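Malonyl CoA-acyl carrier protein transacylase (PDB 3G87) probably catalyses transfer of the malonyl group from malonyl-CoA to holo acyl carrier protein, yielding malonyl-ACP and free CoA. Local coordinates at residues N7-P12 and E270-G275; A65-N70 and E95-L100; A217-P222 and G235-G240; I132-R137 and T159-V164. All blocks are in the same frame, centred on the assembly; numbering follows the deposited sequence.

Contact 1 (N7-P12 and E270-G275); sequences NTFMFP and EFTELG
Asn7 and Thr272 meet through their side chains: Thr272 OG1 donates to Asn7 OD1 at 2.9 Å, and the hydroxyl sits in the plane of the Asn7 carbonyl, on a lone pair of OD1. The Asn7 amide is also stacked on the Glu270 carboxylate, their planes 23° apart. On this same side of the two parallel strands, Leu274 sends CD1 over a face of the Phe9 ring, 3.6 Å from the ring centroid in a CH-pi contact. The other side carries Thr8, Met10, Phe271 and Glu273. Thr8 and Phe271 run side by side, CB to CD1 at 3.6 Å, and Met10 crosses Phe271 in an oblique Met-aromatic contact. With CG between N and C (chi1 70°) and an extended chain beyond, Met10 carries CE to 3.8 Å from Phe271 CB.

Four nearly straight backbone bonds hold the ladder, such as Leu274 N to Met10 O at 2.7 Å. The first and last strands of the chain thus pair in the parallel sheet, 269-273 as an edge strand. Helix 279-289 packs on Met10 and Phe271, helix 59-81 on Phe9, Phe11 and Leu274: the alpha/beta layering of the large subdomain of acyltransferases. The Glu273 carboxylate receives bonds from Leu280 N and Thr281 OG1 at the start of helix 279-289, an environment likely to favour its negative charge; Thr8 OG1, by contrast, is buried with no partner in the model.

Contact 2 (A65-N70 and E95-L100); sequences ALYVVN and EFNALL
Phe96, Asn97 and Leu100 face helix 59-81 from the helix that starts at the end of the GxSxG sequence around Ser92, probably the nucleophile elbow of this acyltransferase fold. The axes of the two helical segments come within 9.5 Å, at 37°, and every residue that touches is buried.

Phe96 contributes little more than CB, which rests 3.9 Å from Tyr67 CD1; its ring turns away to meet Val114 and Arg117 of helix 107-123. Asn97 makes both hydrogen bonds of the contact. Its ND2 donates to the backbone Tyr67 O at 2.9 Å, lying on a lone pair in the carbonyl plane and close to the plane of its own amide. At the other end, Asn97 OD1 takes a bond from Asn70 ND2 that is longer (3.1 Å), bent and off the lone pairs, a looser hold. Gripped at both ends, the amide is largely fixed, and ND2 comes obliquely to Tyr67 CD1, ring and amide planes 28° apart. Asn70 ND2 also bonds Pro12 O, linking the Asn97 amide to Pro12, just beyond strand 6-11.

One turn further on, Leu100 crosses Tyr67 at about a right angle. Tyr67 has CG opposite its backbone N (chi1 175°), which carries the ring across to Leu100. The Tyr67 hydroxyl, which is bonded to Phe107 O, has Leu100 CD2 3.6 Å from its OH.

Contact 3 (A217-P222 and G235-G240); sequences ADPAIP and GRVSEG
The carboxylate of Asp218 is the flat group that carries this contact, and Gly235 N comes to it from above its plane, 36° out of it. The bond from Gly235 N to Asp218 OD1 is 2.8 Å long and fairly straight at the hydrogen, 162°. It uses a single oxygen: Asp218 OD2 stays 4.1 Å from Gly235 N. The Asp218 side chain has CG beside its own backbone N (chi1 -71°), which swings OD1 across to the other segment, and it also touches Asn234, the residue just before Gly235. A second flat group, the Arg236 guanidinium, has the Glu239 carboxylate over one face, but those atoms sit too close in the model for the pairing to be more than doubtful.

Beside the polar bond, Val237 makes the apolar half of the contact. Val237 CG2 lies 4.0 Å from Ala217 O. The same Val237 CG2 is 4.2 Å from Pro219 CD, a light touch. Val237 is the buried residue here, packed also on Leu216 and on Leu99. Arg236 occupies the N-cap position of helix 237-243, and its carbonyl takes the Gly240 N bond of the first turn.

The contact thus joins the loop leading into strand 223-224 to the start of the next helix. Backbone bonds of Ala217 with Cys104 and of Ala220 with Ala102 tie the loop to the chain just after helix 94-101. Because Asp218 and Gly235 are exposed, the carboxylate is probably ionised and hydrated, and their bond probably has to compete with water, while Val237 supplies the part shielded from solvent.

Contact 4 (I132-R137 and T159-V164); sequences IVNASR and TPSQLV
Ile132 and Leu163 face each other as an antiparallel hydrogen-bonded pair, and this is the tight end of the contact. Ile132 N reaches Leu163 O at 2.7 Å, and Leu163 N returns a longer bond to Ile132 O at 3.1 Å. A third rung, Asn134 N to Ser161 O at 2.8 Å, continues the ladder past the non-hydrogen-bonded pair Val133 and Gln162. The Leu163 side chain, CG beside its backbone N (chi1 -56°), brings CD1 to 3.4 Å from Ala135 O; Leu163, Ile132 and Ala135 all pack on Ile140 of helix 137-146.

Past the last rung the side chains pack more loosely. The exposed Asn134 side chain meets Ser161 with ND2 against CB at 3.6 Å and also touches Arg183, while Arg137 brushes Leu163 with its aliphatic CB and pairs its guanidinium with Glu141. Ser136 caps the helix through OG to Gln139 N. In the other segment, a type I turn from Thr159 to Gln162 is braced by an ST turn, Ser161 N to Thr159 OG1 at 3.2 Å.

Hairpin 153-159/162-168 beside strand 127-133, with helix 137-146 between them in sequence, fits the ferredoxin-like small subdomain known from malonyltransferases.

How the contacts relate
Contacts 1, 2 and 3 gather around the parallel sheet of the large subdomain, while contact 4 stands apart in the antiparallel sheet, its centre about 22 to 30 Å from theirs. Contact 1 joins the first and last strands of the chain, so the other three all fall between its segments, in the order 2, 4, 3. Contacts 1 and 2 lie about 11 Å apart between centres and touch, Phe11 resting on Asn97 beside the probable nucleophile elbow. Contact 2 meets contact 3 through Leu99 and Val237. Helix 279-289 packs on both contact 1 and contact 4, bridging the two sheets. The small subdomain is thus an insertion within the larger one.

Contact 1 (N7-P12 and E270-G275)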
# COMPACT_ATOMS: atom_id res chain seq x y z
N ASN A 7 7.63 -3.49 -18.25
CA ASN A 7 6.43 -3.85 -17.46
C ASN A 7 6.62 -3.64 -15.94
O ASN A 7 7.56 -4.18 -15.35
CB ASN A 7 6.13 -5.29 -17.76
CG ASN A 7 4.76 -5.77 -17.24
OD1 ASN A 7 3.92 -5.01 -16.74
ND2 ASN A 7 4.55 -7.06 -17.41
N THR A 8 5.74 -2.88 -15.34
CA THR A 8 5.67 -2.69 -13.92
C THR A 8 4.56 -3.50 -13.26
O THR A 8 3.46 -3.33 -13.55
CB THR A 8 5.45 -1.21 -13.54
OG1 THR A 8 6.50 -0.42 -14.06
CG2 THR A 8 5.45 -1.07 -12.12
N PHE A 9 4.91 -4.39 -12.38
CA PHE A 9 3.94 -5.07 -11.55
C PHE A 9 3.69 -4.23 -10.29
O PHE A 9 4.59 -3.77 -9.66
CB PHE A 9 4.36 -6.50 -11.17
CG PHE A 9 4.34 -7.53 -12.29
CD1 PHE A 9 4.10 -7.21 -13.58
CD2 PHE A 9 4.56 -8.83 -12.00
CE1 PHE A 9 4.10 -8.15 -14.55
CE2 PHE A 9 4.53 -9.78 -12.97
CZ PHE A 9 4.31 -9.41 -14.27
N MET A 10 2.43 -4.01 -10.00
CA MET A 10 1.95 -3.20 -8.92
C MET A 10 0.89 -3.87 -8.06
O MET A 10 0.06 -4.54 -8.55
CB MET A 10 1.56 -1.79 -9.41
CG MET A 10 0.35 -1.62 -10.26
SD MET A 10 0.21 -0.01 -10.90
CE MET A 10 -1.34 -0.10 -11.62
N PHE A 11 0.99 -3.69 -6.77
CA PHE A 11 0.18 -4.38 -5.77
C PHE A 11 -0.60 -3.44 -4.88
O PHE A 11 -0.06 -2.57 -4.33
CB PHE A 11 1.05 -5.31 -4.95
CG PHE A 11 1.91 -6.20 -5.77
CD1 PHE A 11 1.49 -7.44 -6.14
CD2 PHE A 11 3.15 -5.77 -6.19
CE1 PHE A 11 2.25 -8.22 -6.88
CE2 PHE A 11 3.90 -6.54 -6.96
CZ PHE A 11 3.47 -7.78 -7.28
N PRO A 12 -1.90 -3.64 -4.80
CA PRO A 12 -2.77 -2.78 -4.02
C PRO A 12 -2.64 -2.94 -2.51
O PRO A 12 -2.16 -3.89 -2.03
CB PRO A 12 -4.14 -3.18 -4.53
CG PRO A 12 -4.03 -4.47 -4.95
CD PRO A 12 -2.68 -4.69 -5.43
N GLU A 270 4.13 -0.06 -19.31
CA GLU A 270 2.79 -0.45 -18.86
C GLU A 270 2.81 -0.87 -17.38
O GLU A 270 3.88 -1.18 -16.84
CB GLU A 270 2.25 -1.58 -19.73
CG GLU A 270 3.10 -2.82 -19.63
CD GLU A 270 2.45 -4.06 -20.22
OE1 GLU A 270 1.22 -4.24 -20.09
OE2 GLU A 270 3.19 -4.87 -20.78
N PHE A 271 1.63 -0.93 -16.77
CA PHE A 271 1.42 -1.18 -15.34
C PHE A 271 0.40 -2.29 -15.12
O PHE A 271 -0.77 -2.22 -15.51
CB PHE A 271 0.98 0.11 -14.62
CG PHE A 271 2.02 1.21 -14.70
CD1 PHE A 271 2.99 1.35 -13.71
CD2 PHE A 271 2.04 2.09 -15.79
CE1 PHE A 271 3.95 2.34 -13.84
CE2 PHE A 271 3.01 3.05 -15.92
CZ PHE A 271 3.95 3.17 -14.93
N THR A 272 0.84 -3.35 -14.48
CA THR A 272 -0.05 -4.46 -14.32
C THR A 272 -0.39 -4.57 -12.83
O THR A 272 0.50 -4.86 -12.04
CB THR A 272 0.61 -5.72 -14.78
OG1 THR A 272 1.16 -5.53 -16.11
CG2 THR A 272 -0.42 -6.92 -14.72
N GLU A 273 -1.67 -4.36 -12.49
CA GLU A 273 -2.11 -4.46 -11.13
C GLU A 273 -2.32 -5.89 -10.78
O GLU A 273 -3.16 -6.59 -11.42
CB GLU A 273 -3.41 -3.68 -10.89
CG GLU A 273 -3.85 -3.58 -9.42
CD GLU A 273 -4.85 -2.45 -9.20
OE1 GLU A 273 -5.35 -1.89 -10.21
OE2 GLU A 273 -5.15 -2.07 -8.04
N LEU A 274 -1.58 -6.34 -9.76
CA LEU A 274 -1.73 -7.73 -9.33
C LEU A 274 -2.38 -7.86 -7.93
O LEU A 274 -1.74 -7.69 -6.90
CB LEU A 274 -0.38 -8.42 -9.44
CG LEU A 274 0.00 -8.52 -10.92
CD1 LEU A 274 1.45 -8.98 -11.14
CD2 LEU A 274 -0.94 -9.47 -11.68
N GLY A 275 -3.65 -8.17 -7.91
CA GLY A 275 -4.38 -8.30 -6.65
C GLY A 275 -5.83 -8.00 -6.89
O GLY A 275 -6.22 -7.80 -8.05

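Contact 2 (A65-N70 and E95-L100)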
# COMPACT_ATOMS: atom_id res chain seq x y z
N ALA A 65 -4.71 -10.46 4.51
CA ALA A 65 -5.63 -10.74 3.39
C ALA A 65 -5.12 -10.20 2.08
O ALA A 65 -5.03 -10.92 1.09
CB ALA A 65 -7.00 -10.18 3.67
N LEU A 66 -4.80 -8.91 2.05
CA LEU A 66 -4.21 -8.29 0.88
C LEU A 66 -2.94 -8.98 0.41
O LEU A 66 -2.83 -9.35 -0.76
CB LEU A 66 -3.91 -6.82 1.17
CG LEU A 66 -5.19 -5.98 1.33
CD1 LEU A 66 -4.80 -4.59 1.87
CD2 LEU A 66 -6.00 -5.88 0.02
N TYR A 67 -2.02 -9.19 1.34
CA TYR A 67 -0.73 -9.76 1.02
C TYR A 67 -0.86 -11.10 0.33
O TYR A 67 -0.20 -11.35 -0.68
CB TYR A 67 0.15 -9.90 2.29
CG TYR A 67 1.49 -10.62 2.07
CD1 TYR A 67 2.62 -9.90 1.61
CD2 TYR A 67 1.62 -11.99 2.30
CE1 TYR A 67 3.85 -10.54 1.41
CE2 TYR A 67 2.85 -12.66 2.05
CZ TYR A 67 3.96 -11.93 1.64
OH TYR A 67 5.17 -12.57 1.42
N VAL A 68 -1.68 -11.98 0.89
CA VAL A 68 -1.77 -13.34 0.37
C VAL A 68 -2.50 -13.33 -0.98
O VAL A 68 -2.09 -13.98 -1.94
CB VAL A 68 -2.48 -14.29 1.37
CG1 VAL A 68 -2.57 -15.67 0.79
CG2 VAL A 68 -1.71 -14.32 2.69
N VAL A 69 -3.57 -12.54 -1.06
CA VAL A 69 -4.25 -12.40 -2.33
C VAL A 69 -3.35 -11.75 -3.38
O VAL A 69 -3.24 -12.27 -4.54
CB VAL A 69 -5.63 -11.78 -2.19
CG1 VAL A 69 -6.26 -11.52 -3.56
CG2 VAL A 69 -6.56 -12.77 -1.31
N ASN A 70 -2.66 -10.68 -3.02
CA ASN A 70 -1.75 -10.09 -3.98
C ASN A 70 -0.72 -11.14 -4.43
O ASN A 70 -0.45 -11.28 -5.61
CB ASN A 70 -1.01 -8.90 -3.36
CG ASN A 70 -1.89 -7.70 -3.16
OD1 ASN A 70 -3.09 -7.69 -3.52
ND2 ASN A 70 -1.31 -6.66 -2.56
N GLU A 95 3.69 -2.91 -0.87
CA GLU A 95 5.12 -2.87 -0.96
C GLU A 95 5.76 -4.20 -0.53
O GLU A 95 6.74 -4.61 -1.07
CB GLU A 95 5.65 -1.66 -0.20
CG GLU A 95 7.09 -1.46 -0.15
CD GLU A 95 7.50 -0.03 0.04
OE1 GLU A 95 8.18 0.29 0.98
OE2 GLU A 95 7.19 0.78 -0.76
N PHE A 96 5.14 -4.87 0.41
CA PHE A 96 5.53 -6.16 0.81
C PHE A 96 5.46 -7.18 -0.28
O PHE A 96 6.33 -7.95 -0.39
CB PHE A 96 4.75 -6.60 2.01
CG PHE A 96 5.19 -5.96 3.24
CD1 PHE A 96 6.18 -6.49 4.00
CD2 PHE A 96 4.64 -4.78 3.63
CE1 PHE A 96 6.57 -5.87 5.08
CE2 PHE A 96 5.05 -4.20 4.71
CZ PHE A 96 6.01 -4.72 5.45
N ASN A 97 4.44 -7.14 -1.10
CA ASN A 97 4.39 -7.99 -2.30
C ASN A 97 5.38 -7.61 -3.40
O ASN A 97 5.77 -8.49 -4.16
CB ASN A 97 3.00 -7.99 -2.89
CG ASN A 97 2.00 -8.57 -1.97
OD1 ASN A 97 1.23 -7.83 -1.31
ND2 ASN A 97 1.95 -9.91 -1.92
N ALA A 98 5.72 -6.33 -3.54
CA ALA A 98 6.83 -5.86 -4.45
C ALA A 98 8.16 -6.44 -4.00
O ALA A 98 8.92 -6.97 -4.82
CB ALA A 98 6.93 -4.30 -4.45
N LEU A 99 8.48 -6.30 -2.71
CA LEU A 99 9.69 -6.87 -2.13
C LEU A 99 9.71 -8.39 -2.29
O LEU A 99 10.77 -8.97 -2.62
CB LEU A 99 9.86 -6.46 -0.66
CG LEU A 99 10.06 -4.96 -0.36
CD1 LEU A 99 10.01 -4.65 1.16
CD2 LEU A 99 11.40 -4.47 -1.02
N LEU A 100 8.53 -9.04 -2.14
CA LEU A 100 8.43 -10.48 -2.37
C LEU A 100 8.82 -10.86 -3.81
O LEU A 100 9.67 -11.72 -4.02
CB LEU A 100 7.01 -10.97 -2.07
CG LEU A 100 6.77 -12.44 -2.39
CD1 LEU A 100 7.66 -13.37 -1.56
CD2 LEU A 100 5.25 -12.81 -2.20

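Contact 3 (A217-P222 and G235-G240)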
# COMPACT_ATOMS: atom_id res chain seq x y z
N ALA A 217 17.18 -9.93 1.55
CA ALA A 217 18.08 -9.85 0.37
C ALA A 217 17.87 -8.54 -0.41
O ALA A 217 16.81 -7.93 -0.34
CB ALA A 217 17.94 -11.12 -0.55
N ASP A 218 18.90 -8.10 -1.13
CA ASP A 218 18.79 -6.89 -1.96
C ASP A 218 17.84 -7.27 -3.12
O ASP A 218 17.79 -8.46 -3.51
CB ASP A 218 20.18 -6.46 -2.48
CG ASP A 218 21.10 -5.88 -1.38
OD1 ASP A 218 20.62 -5.24 -0.41
OD2 ASP A 218 22.33 -6.06 -1.49
N PRO A 219 17.08 -6.29 -3.66
CA PRO A 219 16.11 -6.69 -4.71
C PRO A 219 16.75 -7.13 -6.03
O PRO A 219 17.69 -6.52 -6.50
CB PRO A 219 15.27 -5.41 -4.94
CG PRO A 219 15.59 -4.49 -3.85
CD PRO A 219 16.95 -4.87 -3.28
N ALA A 220 16.17 -8.14 -6.66
CA ALA A 220 16.68 -8.65 -7.89
C ALA A 220 16.07 -7.88 -9.05
O ALA A 220 16.58 -7.96 -10.17
CB ALA A 220 16.33 -10.08 -7.99
N ILE A 221 14.96 -7.16 -8.78
CA ILE A 221 14.21 -6.35 -9.75
C ILE A 221 13.92 -5.05 -8.95
O ILE A 221 13.61 -5.13 -7.75
CB ILE A 221 12.85 -7.05 -10.21
CG1 ILE A 221 13.10 -8.40 -10.87
CG2 ILE A 221 12.06 -6.18 -11.18
CD1 ILE A 221 11.83 -9.21 -11.22
N PRO A 222 14.13 -3.86 -9.58
CA PRO A 222 14.02 -2.58 -8.84
C PRO A 222 12.64 -2.43 -8.16
O PRO A 222 11.61 -2.70 -8.79
CB PRO A 222 14.15 -1.52 -9.92
CG PRO A 222 14.97 -2.20 -11.04
CD PRO A 222 14.75 -3.70 -10.92
N GLY A 235 21.23 -2.70 0.62
CA GLY A 235 21.44 -2.50 2.02
C GLY A 235 20.45 -1.69 2.81
O GLY A 235 20.57 -1.65 3.99
N ARG A 236 19.47 -1.06 2.20
CA ARG A 236 18.55 -0.27 2.97
C ARG A 236 17.16 -0.79 2.95
O ARG A 236 16.22 -0.07 3.18
CB ARG A 236 18.52 1.18 2.51
CG ARG A 236 19.79 1.78 2.08
CD ARG A 236 20.58 2.18 3.25
NE ARG A 236 20.36 3.56 3.65
CZ ARG A 236 20.87 4.09 4.74
NH1 ARG A 236 21.61 3.36 5.54
NH2 ARG A 236 20.64 5.35 5.02
N VAL A 237 17.02 -2.05 2.68
CA VAL A 237 15.70 -2.64 2.60
C VAL A 237 14.94 -2.55 3.90
O VAL A 237 13.89 -2.04 3.94
CB VAL A 237 15.73 -4.06 2.06
CG1 VAL A 237 14.40 -4.55 1.75
CG2 VAL A 237 16.62 -4.13 0.87
N SER A 238 15.49 -3.07 4.98
CA SER A 238 14.82 -2.95 6.23
C SER A 238 14.69 -1.53 6.63
O SER A 238 13.71 -1.13 7.16
CB SER A 238 15.53 -3.72 7.31
OG SER A 238 15.78 -4.97 6.83
N GLU A 239 15.68 -0.73 6.37
CA GLU A 239 15.54 0.69 6.62
C GLU A 239 14.30 1.26 5.91
O GLU A 239 13.46 1.87 6.53
CB GLU A 239 16.81 1.42 6.23
CG GLU A 239 16.85 2.88 6.57
CD GLU A 239 17.93 3.67 5.84
OE1 GLU A 239 17.62 4.48 4.94
OE2 GLU A 239 19.09 3.48 6.17
N GLY A 240 14.18 1.02 4.61
CA GLY A 240 13.10 1.58 3.83
C GLY A 240 11.77 1.10 4.25
O GLY A 240 10.80 1.79 4.23

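Contact 4 (I132-R137 and T159-V164)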
# COMPACT_ATOMS: atom_id res chain seq x y z
N ILE A 132 -9.16 13.01 0.07
CA ILE A 132 -9.62 14.30 -0.44
C ILE A 132 -9.48 14.29 -1.94
O ILE A 132 -8.46 13.87 -2.47
CB ILE A 132 -8.82 15.49 0.14
CG1 ILE A 132 -8.62 15.37 1.67
CG2 ILE A 132 -9.43 16.83 -0.26
CD1 ILE A 132 -9.84 15.11 2.46
N VAL A 133 -10.53 14.73 -2.63
CA VAL A 133 -10.51 14.76 -4.09
C VAL A 133 -10.65 16.21 -4.56
O VAL A 133 -11.49 16.95 -4.06
CB VAL A 133 -11.56 13.75 -4.70
CG1 VAL A 133 -12.99 14.03 -4.20
CG2 VAL A 133 -11.53 13.75 -6.21
N ASN A 134 -9.76 16.61 -5.47
CA ASN A 134 -9.81 17.91 -6.20
C ASN A 134 -9.28 19.15 -5.48
O ASN A 134 -9.62 20.30 -5.82
CB ASN A 134 -11.17 18.15 -6.89
CG ASN A 134 -11.44 17.15 -7.98
OD1 ASN A 134 -12.52 16.52 -8.01
ND2 ASN A 134 -10.47 16.97 -8.88
N ALA A 135 -8.42 18.90 -4.50
CA ALA A 135 -7.58 19.93 -3.93
C ALA A 135 -6.11 19.54 -4.15
O ALA A 135 -5.76 18.35 -4.15
CB ALA A 135 -7.90 20.11 -2.43
N SER A 136 -5.28 20.52 -4.34
CA SER A 136 -3.88 20.28 -4.42
C SER A 136 -3.33 20.16 -3.03
O SER A 136 -4.01 20.39 -2.10
CB SER A 136 -3.22 21.40 -5.16
OG SER A 136 -3.23 22.52 -4.38
N ARG A 137 -2.09 19.75 -2.92
CA ARG A 137 -1.45 19.64 -1.66
C ARG A 137 -1.43 20.96 -0.92
O ARG A 137 -1.62 21.01 0.25
CB ARG A 137 -0.04 19.12 -1.80
CG ARG A 137 0.69 19.28 -0.53
CD ARG A 137 2.11 18.98 -0.61
NE ARG A 137 2.41 17.61 -0.96
CZ ARG A 137 2.58 16.61 -0.11
NH1 ARG A 137 2.47 16.76 1.16
NH2 ARG A 137 2.90 15.44 -0.55
N THR A 159 -2.62 10.92 -6.53
CA THR A 159 -2.60 11.54 -7.87
C THR A 159 -2.65 13.02 -7.58
O THR A 159 -2.98 13.37 -6.45
CB THR A 159 -3.82 11.17 -8.78
OG1 THR A 159 -4.94 12.02 -8.47
CG2 THR A 159 -4.21 9.66 -8.63
N PRO A 160 -2.42 13.88 -8.54
CA PRO A 160 -2.43 15.29 -8.22
C PRO A 160 -3.71 15.84 -7.62
O PRO A 160 -3.65 16.81 -6.91
CB PRO A 160 -2.08 15.92 -9.53
CG PRO A 160 -1.27 14.91 -10.16
CD PRO A 160 -1.92 13.66 -9.89
N SER A 161 -4.82 15.17 -7.85
CA SER A 161 -6.09 15.55 -7.29
C SER A 161 -6.62 14.60 -6.27
O SER A 161 -7.77 14.66 -5.94
CB SER A 161 -7.11 15.67 -8.38
OG SER A 161 -7.12 14.49 -9.15
N GLN A 162 -5.79 13.71 -5.77
CA GLN A 162 -6.22 12.71 -4.83
C GLN A 162 -5.22 12.40 -3.77
O GLN A 162 -4.22 11.83 -4.04
CB GLN A 162 -6.67 11.45 -5.53
CG GLN A 162 -7.72 11.66 -6.56
CD GLN A 162 -7.87 10.50 -7.46
OE1 GLN A 162 -7.62 10.59 -8.63
NE2 GLN A 162 -8.24 9.38 -6.90
N LEU A 163 -5.50 12.81 -2.56
CA LEU A 163 -4.58 12.73 -1.47
C LEU A 163 -5.35 12.29 -0.28
O LEU A 163 -6.51 12.49 -0.23
CB LEU A 163 -3.91 14.08 -1.21
CG LEU A 163 -3.16 14.77 -2.34
CD1 LEU A 163 -3.93 15.74 -3.08
CD2 LEU A 163 -1.84 15.32 -2.04
N VAL A 164 -4.65 11.68 0.66
CA VAL A 164 -5.19 11.22 1.90
C VAL A 164 -4.54 11.89 3.09
O VAL A 164 -3.38 12.02 3.16
CB VAL A 164 -5.07 9.68 2.05
CG1 VAL A 164 -5.87 9.18 3.17
CG2 VAL A 164 -5.41 9.02 0.85